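Local coordinates for putative SnoaL-like polyketide cyclase (Jannaschia sp., PDB 3KKG), which is of unknown substrate but probably acts as a SnoaL-like polyketide cyclase of the NTF2-like clan, at residues I44-Q49 with R128-L133; N84-A89 with P112-F117. All blocks are in the same frame, centred on the assembly; numbering follows the deposited sequence.

Interaction 1 of 2, residues I44-Q49 with R128-L133; sequences IFHSNQ and RYFTDL
His46 and Thr131 meet where strand 41-45 gives way to a turn, and the packing is densest there. The imidazole NE2 accepts the backbone N-H of Thr131 at 2.9 Å in an almost straight bond (173°), although the donor is tilted from the ring plane. The ring is enclosed from both sides: Leu133 CD2 makes a CH-pi contact over one face, 4.1 Å from the centroid, and Tyr129 O lies over the other. CG of His46 lies anti to the carbonyl carbon (chi1 -62°), which carries the ring along strand 123-131 to the Thr131 N-H. The backbone adds a second grip, His46 N donating to Tyr129 O at 2.9 Å, in the carbonyl plane. Without the imidazole, as with an alanine here, the Thr131 N-H is likely to lose its acceptor and a gap to open beside Leu133. In the alpha+beta barrel of the NTF2-like fold, the two strands run parallel, pairing Ile44 with Arg128 and Phe45 with Tyr129; a type II' turn from Phe45 to Asn48 then leads the chain away. The rings of Phe45 and Tyr129 point the same way with planes only 11° apart, yet they are slid so far that they barely overlap, and CE1 of Phe45 touches CD2 of Tyr129 at 3.8 Å. The Phe45 and Leu133 side chains cross at about a right angle, CE2 touching CD2, and Phe60 packs edge-to-face with the Phe45 ring. Toward Ile44 the contact is looser. Tyr129 N donates weakly to Ile44 O, a water bridges His46 O and Tyr129 O, and the partly exposed Ile44 lies alongside Arg128, CD1 to CG 3.9 Å. The guanidinium of Arg128 turns to Glu126 and to Glu76 of the second subunit.

Interaction 2 of 2, residues N84-A89 with P112-F117; sequences NVVVQA and PDVTLF
Val85, Val87 and Ala89 pair with Phe117, Thr115 and Asp113 through six backbone hydrogen bonds, two to each antiparallel pair. Val87 N to Thr115 O and Thr115 N to Val87 O are both 2.9 Å and nearly straight. At the Ala89 end the ladder is more distorted: Ala89 N approaches Asp113 O from above the carbonyl plane, 50° out of it. These are neighbouring central strands of the curved sheet in the NTF2-like fold, between strands 72-81 and 123-131. Apolar contacts line both faces. Val86 sends CG1 to Val114 CG2 at 3.6 Å and CG2 to Leu116 CD2 at 3.9 Å. The other face turns to helix 6-16, where Val15 touches Val85, Val87 and Phe117; Val85 O lies in plane at the Phe117 ring edge. Asp113 CG lies between the backbone N and the carbonyl carbon (chi1 77°), which turns OD1 back to Ala89, 3.3 Å from its CB, while OD2 is hydrogen-bonded to Tyr129 OH. Water adds further links. One molecule accepts a hydrogen bond from Thr115 OG1, 2.7 Å from the water oxygen, and donates to Val87 O and Asp113 OD1. Another joins Gln88 OE1 to Asp113 O, while that same amide oxygen accepts from Arg128 of the second subunit.

How the interactions relate
Strands 108-120 and 123-131, consecutive in the chain and adjacent in the sheet, join the two contacts, whose centres are 11 Å apart; interaction 2 is nested within the loop closed by interaction 1. Two probable hydrogen bonds run directly between them: Tyr129 OH to Asp113 OD2 and Thr131 OG1 to Pro112 O, both 2.7 Å. Tyr129 CD1 also packs on Thr115 OG1 at 3.4 Å. A diethylene glycol lies about 4 Å from the Tyr129 side chain and about 5 Å from that of Asp113; though probably from the crystallisation liquor, it may mark a pocket beside this pair. Both contacts also reach the second subunit, where Phe130 meets its own counterpart.

Interaction 1 of 2, residues I44-Q49 with R128-L133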
ATOM      1  N   ILE A  44       8.754   2.272   8.050  0.50 16.56           N
ATOM      2  CA  ILE A  44       7.470   1.875   8.588  0.50 16.34           C
ATOM      3  C   ILE A  44       7.016   0.659   7.769  0.50 16.59           C
ATOM      4  O   ILE A  44       6.872   0.764   6.530  0.50 16.30           O
ATOM      5  CB  ILE A  44       6.438   3.014   8.478  0.50 16.94           C
ATOM      6  CG1 ILE A  44       6.841   4.180   9.396  0.50 20.88           C
ATOM      7  CG2 ILE A  44       5.015   2.513   8.834  0.50 17.14           C
ATOM      8  CD1 ILE A  44       6.029   5.460   9.177  0.50 19.70           C
ATOM      9  N   PHE A  45       6.870  -0.480   8.439  1.00 18.03           N
ATOM     10  CA  PHE A  45       6.532  -1.731   7.790  1.00 17.22           C
ATOM     11  C   PHE A  45       5.100  -2.051   8.144  1.00 17.52           C
ATOM     12  O   PHE A  45       4.812  -2.382   9.295  1.00 17.73           O
ATOM     13  CB  PHE A  45       7.491  -2.808   8.271  1.00 17.73           C
ATOM     14  CG  PHE A  45       7.327  -4.135   7.625  1.00 19.00           C
ATOM     15  CD1 PHE A  45       7.778  -4.349   6.369  1.00 19.57           C
ATOM     16  CD2 PHE A  45       6.770  -5.181   8.307  1.00 19.22           C
ATOM     17  CE1 PHE A  45       7.724  -5.618   5.789  1.00 19.49           C
ATOM     18  CE2 PHE A  45       6.669  -6.458   7.715  1.00 20.98           C
ATOM     19  CZ  PHE A  45       7.113  -6.642   6.454  1.00 20.69           C
ATOM     20  N   HIS A  46       4.177  -1.911   7.204  1.00 17.41           N
ATOM     21  CA  HIS A  46       2.755  -2.111   7.443  1.00 17.33           C
ATOM     22  C   HIS A  46       2.342  -1.187   8.627  1.00 17.00           C
ATOM     23  O   HIS A  46       2.565   0.014   8.583  1.00 18.11           O
ATOM     24  CB  HIS A  46       2.440  -3.617   7.622  1.00 19.48           C
ATOM     25  CG  HIS A  46       2.759  -4.430   6.414  1.00 18.22           C
ATOM     26  ND1 HIS A  46       4.034  -4.896   6.165  1.00 19.86           N
ATOM     27  CD2 HIS A  46       2.034  -4.727   5.306  1.00 19.51           C
ATOM     28  CE1 HIS A  46       4.055  -5.481   4.967  1.00 19.35           C
ATOM     29  NE2 HIS A  46       2.860  -5.381   4.429  1.00 18.15           N
ATOM     30  N   SER A  47       1.651  -1.712   9.655  1.00 18.07           N
ATOM     31  CA  SER A  47       1.220  -0.900  10.793  1.00 19.26           C
ATOM     32  C   SER A  47       2.227  -0.946  11.941  1.00 18.96           C
ATOM     33  O   SER A  47       1.952  -0.384  13.021  1.00 20.89           O
ATOM     34  CB  SER A  47      -0.154  -1.317  11.331  1.00 19.10           C
ATOM     35  OG  SER A  47      -0.078  -2.565  11.965  1.00 20.42           O
ATOM     36  N   ASN A  48       3.397  -1.560  11.717  1.00 17.92           N
ATOM     37  CA  ASN A  48       4.434  -1.617  12.800  1.00 19.04           C
ATOM     38  C   ASN A  48       4.906  -0.229  13.170  1.00 18.32           C
ATOM     39  O   ASN A  48       4.870   0.691  12.379  1.00 21.01           O
ATOM     40  CB  ASN A  48       5.678  -2.388  12.416  1.00 20.50           C
ATOM     41  CG  ASN A  48       5.467  -3.860  12.215  1.00 26.22           C
ATOM     42  OD1 ASN A  48       6.442  -4.580  11.909  1.00 33.36           O
ATOM     43  ND2 ASN A  48       4.253  -4.319  12.331  1.00 28.92           N
ATOM     44  N   GLN A  49       5.347  -0.073  14.429  0.50 20.42           N
ATOM     45  CA  GLN A  49       5.919   1.190  14.833  0.50 22.80           C
ATOM     46  C   GLN A  49       7.160   1.460  13.962  0.50 20.44           C
ATOM     47  O   GLN A  49       7.839   0.529  13.512  0.50 21.24           O
ATOM     48  CB  GLN A  49       6.252   1.226  16.333  0.50 24.02           C
ATOM     49  CG  GLN A  49       7.422   0.367  16.795  0.50 27.94           C
ATOM     50  CD  GLN A  49       7.805   0.620  18.265  0.50 29.77           C
ATOM     51  OE1 GLN A  49       7.013   1.151  19.050  0.50 32.68           O
ATOM     52  NE2 GLN A  49       9.020   0.226  18.636  0.50 31.99           N
ATOM     53  N   ARG A 128       7.313   4.129   3.872  1.00 17.08           N
ATOM     54  CA  ARG A 128       6.210   3.325   4.352  1.00 16.61           C
ATOM     55  C   ARG A 128       5.978   2.203   3.371  1.00 17.63           C
ATOM     56  O   ARG A 128       6.142   2.372   2.167  1.00 19.54           O
ATOM     57  CB  ARG A 128       4.922   4.153   4.469  1.00 17.11           C
ATOM     58  CG  ARG A 128       5.026   5.316   5.395  1.00 19.73           C
ATOM     59  CD  ARG A 128       3.803   6.231   5.284  1.00 18.38           C
ATOM     60  NE  ARG A 128       3.885   7.336   6.222  1.00 22.38           N
ATOM     61  CZ  ARG A 128       2.811   8.052   6.534  1.00 27.14           C
ATOM     62  NH1 ARG A 128       1.618   7.768   6.028  1.00 28.59           N
ATOM     63  NH2 ARG A 128       2.935   9.076   7.379  1.00 32.36           N
ATOM     64  N   TYR A 129       5.654   1.021   3.854  1.00 16.85           N
ATOM     65  CA  TYR A 129       5.573  -0.161   3.041  1.00 16.59           C
ATOM     66  C   TYR A 129       4.322  -0.973   3.300  1.00 16.33           C
ATOM     67  O   TYR A 129       3.972  -1.268   4.431  1.00 16.77           O
ATOM     68  CB  TYR A 129       6.833  -1.034   3.293  1.00 18.00           C
ATOM     69  CG  TYR A 129       6.881  -2.225   2.387  1.00 17.85           C
ATOM     70  CD1 TYR A 129       7.233  -2.067   1.059  1.00 19.41           C
ATOM     71  CD2 TYR A 129       6.580  -3.488   2.825  1.00 18.54           C
ATOM     72  CE1 TYR A 129       7.218  -3.118   0.198  1.00 19.18           C
ATOM     73  CE2 TYR A 129       6.587  -4.560   1.957  1.00 18.23           C
ATOM     74  CZ  TYR A 129       6.924  -4.375   0.657  1.00 18.73           C
ATOM     75  OH  TYR A 129       6.917  -5.433  -0.231  1.00 19.71           O
ATOM     76  N   PHE A 130       3.777  -1.520   2.199  1.00 17.16           N
ATOM     77  CA  PHE A 130       2.772  -2.571   2.283  1.00 17.15           C
ATOM     78  C   PHE A 130       2.957  -3.599   1.201  1.00 16.34           C
ATOM     79  O   PHE A 130       3.184  -3.246   0.039  1.00 16.65           O
ATOM     80  CB  PHE A 130       1.353  -2.062   2.079  1.00 17.63           C
ATOM     81  CG  PHE A 130       0.901  -1.015   3.043  1.00 18.06           C
ATOM     82  CD1 PHE A 130       1.155   0.314   2.832  1.00 19.30           C
ATOM     83  CD2 PHE A 130       0.120  -1.346   4.149  1.00 18.35           C
ATOM     84  CE1 PHE A 130       0.698   1.296   3.744  1.00 19.01           C
ATOM     85  CE2 PHE A 130      -0.357  -0.395   5.030  1.00 18.35           C
ATOM     86  CZ  PHE A 130      -0.069   0.894   4.839  1.00 18.31           C
ATOM     87  N   THR A 131       2.777  -4.869   1.531  1.00 17.41           N
ATOM     88  CA  THR A 131       2.487  -5.945   0.578  1.00 16.74           C
ATOM     89  C   THR A 131       1.280  -6.713   1.044  1.00 18.89           C
ATOM     90  O   THR A 131       0.614  -6.317   1.974  1.00 19.17           O
ATOM     91  CB  THR A 131       3.738  -6.783   0.306  1.00 18.96           C
ATOM     92  OG1 THR A 131       3.464  -7.696  -0.784  1.00 18.53           O
ATOM     93  CG2 THR A 131       4.180  -7.623   1.510  1.00 19.56           C
ATOM     94  N   ASP A 132       1.014  -7.879   0.435  1.00 18.04           N
ATOM     95  CA  ASP A 132      -0.032  -8.755   0.990  1.00 16.95           C
ATOM     96  C   ASP A 132       0.669  -9.729   1.943  1.00 17.78           C
ATOM     97  O   ASP A 132       0.956 -10.886   1.658  1.00 17.88           O
ATOM     98  CB  ASP A 132      -0.730  -9.535  -0.109  1.00 18.01           C
ATOM     99  CG  ASP A 132      -1.986 -10.229   0.411  1.00 18.76           C
ATOM    100  OD1 ASP A 132      -2.136 -10.384   1.657  1.00 18.31           O
ATOM    101  OD2 ASP A 132      -2.816 -10.670  -0.422  1.00 19.63           O
ATOM    102  N   LEU A 133       0.999  -9.205   3.126  1.00 18.38           N
ATOM    103  CA  LEU A 133       1.756  -9.960   4.083  1.00 18.02           C
ATOM    104  C   LEU A 133       0.939 -11.117   4.639  1.00 16.68           C
ATOM    105  O   LEU A 133       1.523 -12.166   4.917  1.00 17.70           O
ATOM    106  CB  LEU A 133       2.252  -9.063   5.221  1.00 18.58           C
ATOM    107  CG  LEU A 133       3.249  -9.662   6.198  1.00 21.72           C
ATOM    108  CD1 LEU A 133       4.549 -10.052   5.534  1.00 23.06           C
ATOM    109  CD2 LEU A 133       3.541  -8.631   7.319  1.00 20.98           C
TER
HETATM  110  O   HOH W   1       3.213   1.252   6.156  1.00 13.27           O

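Interaction 2 of 2, residues N84-A89 with P112-F117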
ATOM      1  N   ASN A  84       6.844  13.441  -2.520  1.00 18.12           N
ATOM      2  CA  ASN A  84       6.245  12.130  -2.290  1.00 17.60           C
ATOM      3  C   ASN A  84       6.370  11.298  -3.525  1.00 17.71           C
ATOM      4  O   ASN A  84       5.936  11.708  -4.577  1.00 18.75           O
ATOM      5  CB  ASN A  84       4.757  12.249  -1.964  1.00 18.56           C
ATOM      6  CG  ASN A  84       4.526  13.018  -0.655  1.00 22.63           C
ATOM      7  OD1 ASN A  84       4.581  12.438   0.415  1.00 29.64           O
ATOM      8  ND2 ASN A  84       4.380  14.309  -0.748  1.00 27.84           N
ATOM      9  N   VAL A  85       7.035  10.124  -3.401  1.00 16.76           N
ATOM     10  CA  VAL A  85       7.203   9.187  -4.492  1.00 17.69           C
ATOM     11  C   VAL A  85       6.595   7.861  -4.071  1.00 17.32           C
ATOM     12  O   VAL A  85       6.924   7.319  -2.991  1.00 18.29           O
ATOM     13  CB  VAL A  85       8.683   8.978  -4.859  1.00 17.75           C
ATOM     14  CG1 VAL A  85       8.751   7.989  -6.002  1.00 19.11           C
ATOM     15  CG2 VAL A  85       9.329  10.313  -5.263  1.00 17.97           C
ATOM     16  N   VAL A  86       5.746   7.321  -4.927  1.00 16.86           N
ATOM     17  CA  VAL A  86       5.054   6.066  -4.673  1.00 18.15           C
ATOM     18  C   VAL A  86       5.452   5.088  -5.735  1.00 17.44           C
ATOM     19  O   VAL A  86       5.390   5.383  -6.926  1.00 18.45           O
ATOM     20  CB  VAL A  86       3.504   6.270  -4.711  1.00 19.14           C
ATOM     21  CG1 VAL A  86       2.773   4.925  -4.459  1.00 20.10           C
ATOM     22  CG2 VAL A  86       3.080   7.405  -3.734  1.00 19.96           C
ATOM     23  N   VAL A  87       5.986   3.947  -5.346  1.00 16.74           N
ATOM     24  CA  VAL A  87       6.458   2.912  -6.236  1.00 16.51           C
ATOM     25  C   VAL A  87       5.631   1.664  -6.011  1.00 16.96           C
ATOM     26  O   VAL A  87       5.633   1.116  -4.916  1.00 17.39           O
ATOM     27  CB  VAL A  87       7.961   2.620  -6.053  1.00 16.86           C
ATOM     28  CG1 VAL A  87       8.401   1.538  -7.036  1.00 18.39           C
ATOM     29  CG2 VAL A  87       8.788   3.888  -6.229  1.00 19.08           C
ATOM     30  N   GLN A  88       4.956   1.173  -7.031  1.00 16.80           N
ATOM     31  CA  GLN A  88       4.308  -0.138  -6.944  1.00 17.22           C
ATOM     32  C   GLN A  88       5.166  -1.136  -7.694  1.00 17.56           C
ATOM     33  O   GLN A  88       5.692  -0.836  -8.776  1.00 16.98           O
ATOM     34  CB  GLN A  88       2.978  -0.092  -7.607  1.00 17.94           C
ATOM     35  CG  GLN A  88       1.928   0.821  -6.910  1.00 18.53           C
ATOM     36  CD  GLN A  88       0.583   0.657  -7.540  1.00 21.47           C
ATOM     37  OE1 GLN A  88      -0.015  -0.392  -7.411  1.00 22.57           O
ATOM     38  NE2 GLN A  88       0.125   1.655  -8.225  1.00 22.56           N
ATOM     39  N   ALA A  89       5.264  -2.344  -7.157  1.00 19.01           N
ATOM     40  CA  ALA A  89       6.135  -3.338  -7.731  1.00 18.18           C
ATOM     41  C   ALA A  89       5.510  -4.697  -7.548  1.00 17.55           C
ATOM     42  O   ALA A  89       4.453  -4.845  -6.929  1.00 17.67           O
ATOM     43  CB  ALA A  89       7.591  -3.275  -7.136  1.00 17.94           C
ATOM     44  N   PRO A 112       2.066  -8.311  -5.237  1.00 16.81           N
ATOM     45  CA  PRO A 112       2.231  -6.867  -5.465  1.00 17.21           C
ATOM     46  C   PRO A 112       2.651  -6.189  -4.178  1.00 17.32           C
ATOM     47  O   PRO A 112       2.374  -6.680  -3.068  1.00 17.80           O
ATOM     48  CB  PRO A 112       0.841  -6.436  -5.918  1.00 17.34           C
ATOM     49  CG  PRO A 112      -0.081  -7.296  -5.048  1.00 17.92           C
ATOM     50  CD  PRO A 112       0.655  -8.650  -4.960  1.00 18.06           C
ATOM     51  N   ASP A 113       3.227  -5.008  -4.294  1.00 17.42           N
ATOM     52  CA  ASP A 113       3.530  -4.207  -3.130  1.00 17.35           C
ATOM     53  C   ASP A 113       3.429  -2.748  -3.478  1.00 17.04           C
ATOM     54  O   ASP A 113       3.208  -2.365  -4.646  1.00 17.95           O
ATOM     55  CB  ASP A 113       4.814  -4.617  -2.500  1.00 18.33           C
ATOM     56  CG  ASP A 113       6.041  -4.159  -3.190  1.00 18.93           C
ATOM     57  OD1 ASP A 113       5.981  -3.471  -4.222  1.00 18.77           O
ATOM     58  OD2 ASP A 113       7.148  -4.540  -2.717  1.00 19.83           O
ATOM     59  N   VAL A 114       3.621  -1.916  -2.490  1.00 16.71           N
ATOM     60  CA  VAL A 114       3.673  -0.447  -2.664  1.00 16.37           C
ATOM     61  C   VAL A 114       4.570   0.136  -1.593  1.00 17.19           C
ATOM     62  O   VAL A 114       4.531  -0.238  -0.418  1.00 16.78           O
ATOM     63  CB  VAL A 114       2.285   0.167  -2.638  1.00 17.80           C
ATOM     64  CG1 VAL A 114       1.559  -0.086  -1.352  1.00 18.36           C
ATOM     65  CG2 VAL A 114       2.412   1.694  -2.897  1.00 19.74           C
ATOM     66  N   THR A 115       5.515   0.999  -2.009  1.00 16.97           N
ATOM     67  CA  THR A 115       6.438   1.705  -1.127  1.00 17.52           C
ATOM     68  C   THR A 115       6.184   3.177  -1.290  1.00 16.41           C
ATOM     69  O   THR A 115       6.174   3.661  -2.448  1.00 17.24           O
ATOM     70  CB  THR A 115       7.906   1.311  -1.427  1.00 17.55           C
ATOM     71  OG1 THR A 115       7.978  -0.130  -1.613  1.00 19.48           O
ATOM     72  CG2 THR A 115       8.839   1.734  -0.338  1.00 19.02           C
ATOM     73  N   LEU A 116       6.037   3.880  -0.179  1.00 17.18           N
ATOM     74  CA  LEU A 116       5.652   5.280  -0.188  1.00 17.45           C
ATOM     75  C   LEU A 116       6.785   6.054   0.454  1.00 17.36           C
ATOM     76  O   LEU A 116       7.028   5.931   1.681  1.00 17.27           O
ATOM     77  CB  LEU A 116       4.329   5.437   0.571  1.00 18.31           C
ATOM     78  CG  LEU A 116       3.213   4.547  -0.005  1.00 20.32           C
ATOM     79  CD1 LEU A 116       2.692   3.611   1.033  1.00 25.54           C
ATOM     80  CD2 LEU A 116       2.111   5.364  -0.577  1.00 22.59           C
ATOM     81  N   PHE A 117       7.492   6.853  -0.329  1.00 17.43           N
ATOM     82  CA  PHE A 117       8.664   7.582   0.129  1.00 16.91           C
ATOM     83  C   PHE A 117       8.335   9.045   0.344  1.00 17.28           C
ATOM     84  O   PHE A 117       7.561   9.643  -0.435  1.00 18.09           O
ATOM     85  CB  PHE A 117       9.760   7.506  -0.956  1.00 16.84           C
ATOM     86  CG  PHE A 117      10.278   6.106  -1.172  1.00 17.75           C
ATOM     87  CD1 PHE A 117      11.352   5.638  -0.452  1.00 18.84           C
ATOM     88  CD2 PHE A 117       9.747   5.284  -2.156  1.00 17.08           C
ATOM     89  CE1 PHE A 117      11.851   4.354  -0.664  1.00 17.79           C
ATOM     90  CE2 PHE A 117      10.264   4.003  -2.372  1.00 19.48           C
ATOM     91  CZ  PHE A 117      11.350   3.557  -1.649  1.00 18.39           C
TER
HETATM   92  O   HOH W   2       4.738   9.325   0.064  1.00 20.08           O
HETATM   93  O   HOH W   3       7.340  -1.086  -4.050  1.00 13.48           O
HETATM   94  O   HOH W   4       0.746  -2.668  -6.016  1.00 14.74           O